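Local coordinates for protein mialostatin (Ixodes ricinus, PDB 6ZTK) that inhibits papain-like cysteine proteases, including cathepsins of the tick midgut and of the host, and so restrains the digestion of blood proteins, at residues F43-A47 with Y80-F84. Sequence-based numbering, arbitrary orientation. Where two conformers were deposited one is given.
Sequences FENLA and YKLKF
The Tyr80 ring carries the CD1 methyl of Leu46 on one face. This methyl sits 3.6 Å from the ring centroid and 7° off the ring normal, a CH-pi contact over the centre of the ring. Phe43 meets the same ring at its rim. The two rings come rim to rim, with Phe43 CE1 3.7 Å from Tyr80 CE2. Neither lies over the face of the other, and their planes are 47° apart. The Phe84 ring also takes a methyl on one face. Ala47 CB stands over it, displaced toward the rim, and comes closest to Phe84 CD2 at 4.0 Å. Phe84 has CG between its backbone N and carbonyl carbon, a torsion that presents this face of the ring to Ala47 CB.

Between the Tyr80 and Phe84 rings, Leu82 reaches the helix with one branch. Its CD1 packs 3.8 Å from Leu46 CB and 3.6 Å from the backbone N of Ala47. That N is already bonded within the helix to Phe43 O, so the methyl meets a satisfied polar group. Leu82 also touches Ala47 CB with CD1. The backbones are nearest here, with the CA atoms of Ala47 and Leu82 6.7 Å apart. No hydrogen bond links the two segments.

Tyr80, Leu82 and Phe84, at every second position of the strand, turn their side chains to the helix. Phe43 extends the packing to Leu67 and Val70 on the neighbouring strand 60-74. Strand 78-92 is bonded on its other side to strand 113-122. Helix 41-52 crosses strand 78-92 at 77° as measured on these short segments. This is part of the helix-to-sheet packing of the cystatin fold, in which an antiparallel sheet wraps around one alpha helix.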
ATOM      1  N   PHE A  43      -3.708   3.037  -9.180  1.00 16.54           N
ATOM      2  CA  PHE A  43      -3.243   3.554  -7.867  1.00 15.12           C
ATOM      3  C   PHE A  43      -3.517   2.530  -6.781  1.00 15.58           C
ATOM      4  O   PHE A  43      -2.721   2.330  -5.859  1.00 16.48           O
ATOM      5  CB  PHE A  43      -3.836   4.917  -7.524  1.00 14.64           C
ATOM      6  CG  PHE A  43      -3.684   5.979  -8.570  1.00 13.68           C
ATOM      7  CD1 PHE A  43      -2.508   6.153  -9.292  1.00 17.39           C
ATOM      8  CD2 PHE A  43      -4.760   6.802  -8.860  1.00 16.32           C
ATOM      9  CE1 PHE A  43      -2.440   7.154 -10.251  1.00 18.10           C
ATOM     10  CE2 PHE A  43      -4.683   7.810  -9.800  1.00 17.34           C
ATOM     11  CZ  PHE A  43      -3.509   7.984 -10.495  1.00 18.79           C
ATOM     12  N   GLU A  44      -4.649   1.835  -6.865  1.00 16.65           N
ATOM     13  CA  GLU A  44      -4.968   0.729  -5.914  1.00 17.85           C
ATOM     14  C   GLU A  44      -3.850  -0.310  -5.978  1.00 17.99           C
ATOM     15  O   GLU A  44      -3.444  -0.867  -4.918  1.00 18.75           O
ATOM     16  CB  GLU A  44      -6.353   0.129  -6.228  1.00 19.94           C
ATOM     17  CG  GLU A  44      -7.493   1.103  -6.040  1.00 23.13           C
ATOM     18  CD  GLU A  44      -8.887   0.632  -6.447  1.00 29.61           C
ATOM     19  OE1 GLU A  44      -8.973  -0.346  -7.187  1.00 33.45           O
ATOM     20  OE2 GLU A  44      -9.867   1.282  -6.026  1.00 33.19           O
ATOM     21  N   ASN A  45      -3.381  -0.634  -7.178  1.00 17.86           N
ATOM     22  CA  ASN A  45      -2.345  -1.688  -7.314  0.50 17.80           C
ATOM     23  C   ASN A  45      -1.022  -1.203  -6.694  1.00 16.35           C
ATOM     24  O   ASN A  45      -0.342  -2.010  -6.103  1.00 17.59           O
ATOM     25  CB  ASN A  45      -2.251  -2.114  -8.767  0.50 19.54           C
ATOM     26  CG  ASN A  45      -3.494  -2.869  -9.177  0.50 19.08           C
ATOM     27  OD1 ASN A  45      -4.191  -3.435  -8.335  0.50 26.01           O
ATOM     28  ND2 ASN A  45      -3.769  -2.832 -10.454  0.50 23.25           N
ATOM     29  N   LEU A  46      -0.658   0.089  -6.819  1.00 15.42           N
ATOM     30  CA  LEU A  46       0.520   0.618  -6.120  1.00 15.71           C
ATOM     31  C   LEU A  46       0.380   0.492  -4.602  1.00 13.67           C
ATOM     32  O   LEU A  46       1.395   0.278  -3.909  1.00 14.80           O
ATOM     33  CB  LEU A  46       0.756   2.080  -6.527  1.00 15.24           C
ATOM     34  CG  LEU A  46       1.258   2.242  -7.937  1.00 18.57           C
ATOM     35  CD1 LEU A  46       1.183   3.705  -8.354  1.00 21.44           C
ATOM     36  CD2 LEU A  46       2.694   1.758  -7.986  1.00 18.88           C
ATOM     37  N   ALA A  47      -0.811   0.671  -4.039  1.00 13.27           N
ATOM     38  CA  ALA A  47      -0.992   0.455  -2.594  1.00 13.00           C
ATOM     39  C   ALA A  47      -0.732  -0.984  -2.198  1.00 14.83           C
ATOM     40  O   ALA A  47      -0.104  -1.252  -1.186  1.00 13.57           O
ATOM     41  CB  ALA A  47      -2.380   0.933  -2.180  1.00 14.62           C
ATOM     42  N   TYR A  80       4.243   8.843  -6.018  1.00 13.87           N
ATOM     43  CA  TYR A  80       2.847   8.635  -5.584  1.00 14.66           C
ATOM     44  C   TYR A  80       2.810   8.657  -4.071  1.00 15.06           C
ATOM     45  O   TYR A  80       3.560   7.915  -3.405  1.00 18.63           O
ATOM     46  CB  TYR A  80       2.310   7.293  -6.091  1.00 15.14           C
ATOM     47  CG  TYR A  80       2.256   7.186  -7.570  1.00 15.53           C
ATOM     48  CD1 TYR A  80       3.388   6.764  -8.263  1.00 17.83           C
ATOM     49  CD2 TYR A  80       1.160   7.542  -8.327  1.00 17.05           C
ATOM     50  CE1 TYR A  80       3.397   6.692  -9.637  1.00 18.61           C
ATOM     51  CE2 TYR A  80       1.162   7.492  -9.706  1.00 18.82           C
ATOM     52  CZ  TYR A  80       2.275   7.024 -10.370  1.00 20.28           C
ATOM     53  OH  TYR A  80       2.258   7.044 -11.739  1.00 24.36           O
ATOM     54  N   LYS A  81       1.983   9.505  -3.486  1.00 13.02           N
ATOM     55  CA  LYS A  81       1.756   9.537  -2.036  1.00 13.87           C
ATOM     56  C   LYS A  81       0.358   8.958  -1.806  1.00 12.56           C
ATOM     57  O   LYS A  81      -0.632   9.561  -2.274  1.00 14.25           O
ATOM     58  CB  LYS A  81       1.885  10.952  -1.461  1.00 14.47           C
ATOM     59  CG  LYS A  81       1.646  11.005   0.025  1.00 17.03           C
ATOM     60  CD  LYS A  81       1.907  12.425   0.562  1.00 21.74           C
ATOM     61  CE  LYS A  81       1.580  12.483   2.037  1.00 28.67           C
ATOM     62  NZ  LYS A  81       1.660  13.877   2.554  1.00 33.38           N
ATOM     63  N   LEU A  82       0.318   7.785  -1.187  1.00 11.97           N
ATOM     64  CA  LEU A  82      -0.927   6.987  -1.036  1.00 12.17           C
ATOM     65  C   LEU A  82      -1.323   6.953   0.425  1.00 12.35           C
ATOM     66  O   LEU A  82      -0.486   6.637   1.294  1.00 14.18           O
ATOM     67  CB  LEU A  82      -0.666   5.578  -1.543  1.00 12.00           C
ATOM     68  CG  LEU A  82      -0.088   5.478  -2.942  1.00 13.91           C
ATOM     69  CD1 LEU A  82       0.174   3.994  -3.263  1.00 19.61           C
ATOM     70  CD2 LEU A  82      -1.011   6.058  -3.958  1.00 16.21           C
ATOM     71  N   LYS A  83      -2.618   7.167   0.676  1.00 11.75           N
ATOM     72  CA  LYS A  83      -3.171   6.987   2.026  1.00 12.58           C
ATOM     73  C   LYS A  83      -4.260   5.933   1.985  1.00 11.36           C
ATOM     74  O   LYS A  83      -5.115   6.055   1.128  1.00 13.40           O
ATOM     75  CB  LYS A  83      -3.753   8.291   2.562  1.00 14.07           C
ATOM     76  CG  LYS A  83      -4.290   8.161   3.980  1.00 15.36           C
ATOM     77  CD  LYS A  83      -4.994   9.468   4.394  1.00 17.93           C
ATOM     78  CE  LYS A  83      -5.593   9.346   5.779  1.00 23.48           C
ATOM     79  NZ  LYS A  83      -6.313  10.603   6.135  1.00 27.70           N
ATOM     80  N   PHE A  84      -4.111   4.882   2.761  1.00 12.59           N
ATOM     81  CA  PHE A  84      -5.013   3.732   2.640  1.00 12.19           C
ATOM     82  C   PHE A  84      -5.158   3.028   3.958  1.00 11.38           C
ATOM     83  O   PHE A  84      -4.268   3.064   4.813  1.00 12.81           O
ATOM     84  CB  PHE A  84      -4.468   2.793   1.550  1.00 12.81           C
ATOM     85  CG  PHE A  84      -3.026   2.415   1.695  1.00 13.35           C
ATOM     86  CD1 PHE A  84      -2.609   1.305   2.425  1.00 14.34           C
ATOM     87  CD2 PHE A  84      -2.095   3.220   1.107  1.00 14.42           C
ATOM     88  CE1 PHE A  84      -1.269   0.997   2.593  1.00 15.19           C
ATOM     89  CE2 PHE A  84      -0.757   2.942   1.282  1.00 15.39           C
ATOM     90  CZ  PHE A  84      -0.344   1.827   2.018  1.00 15.01           C
TER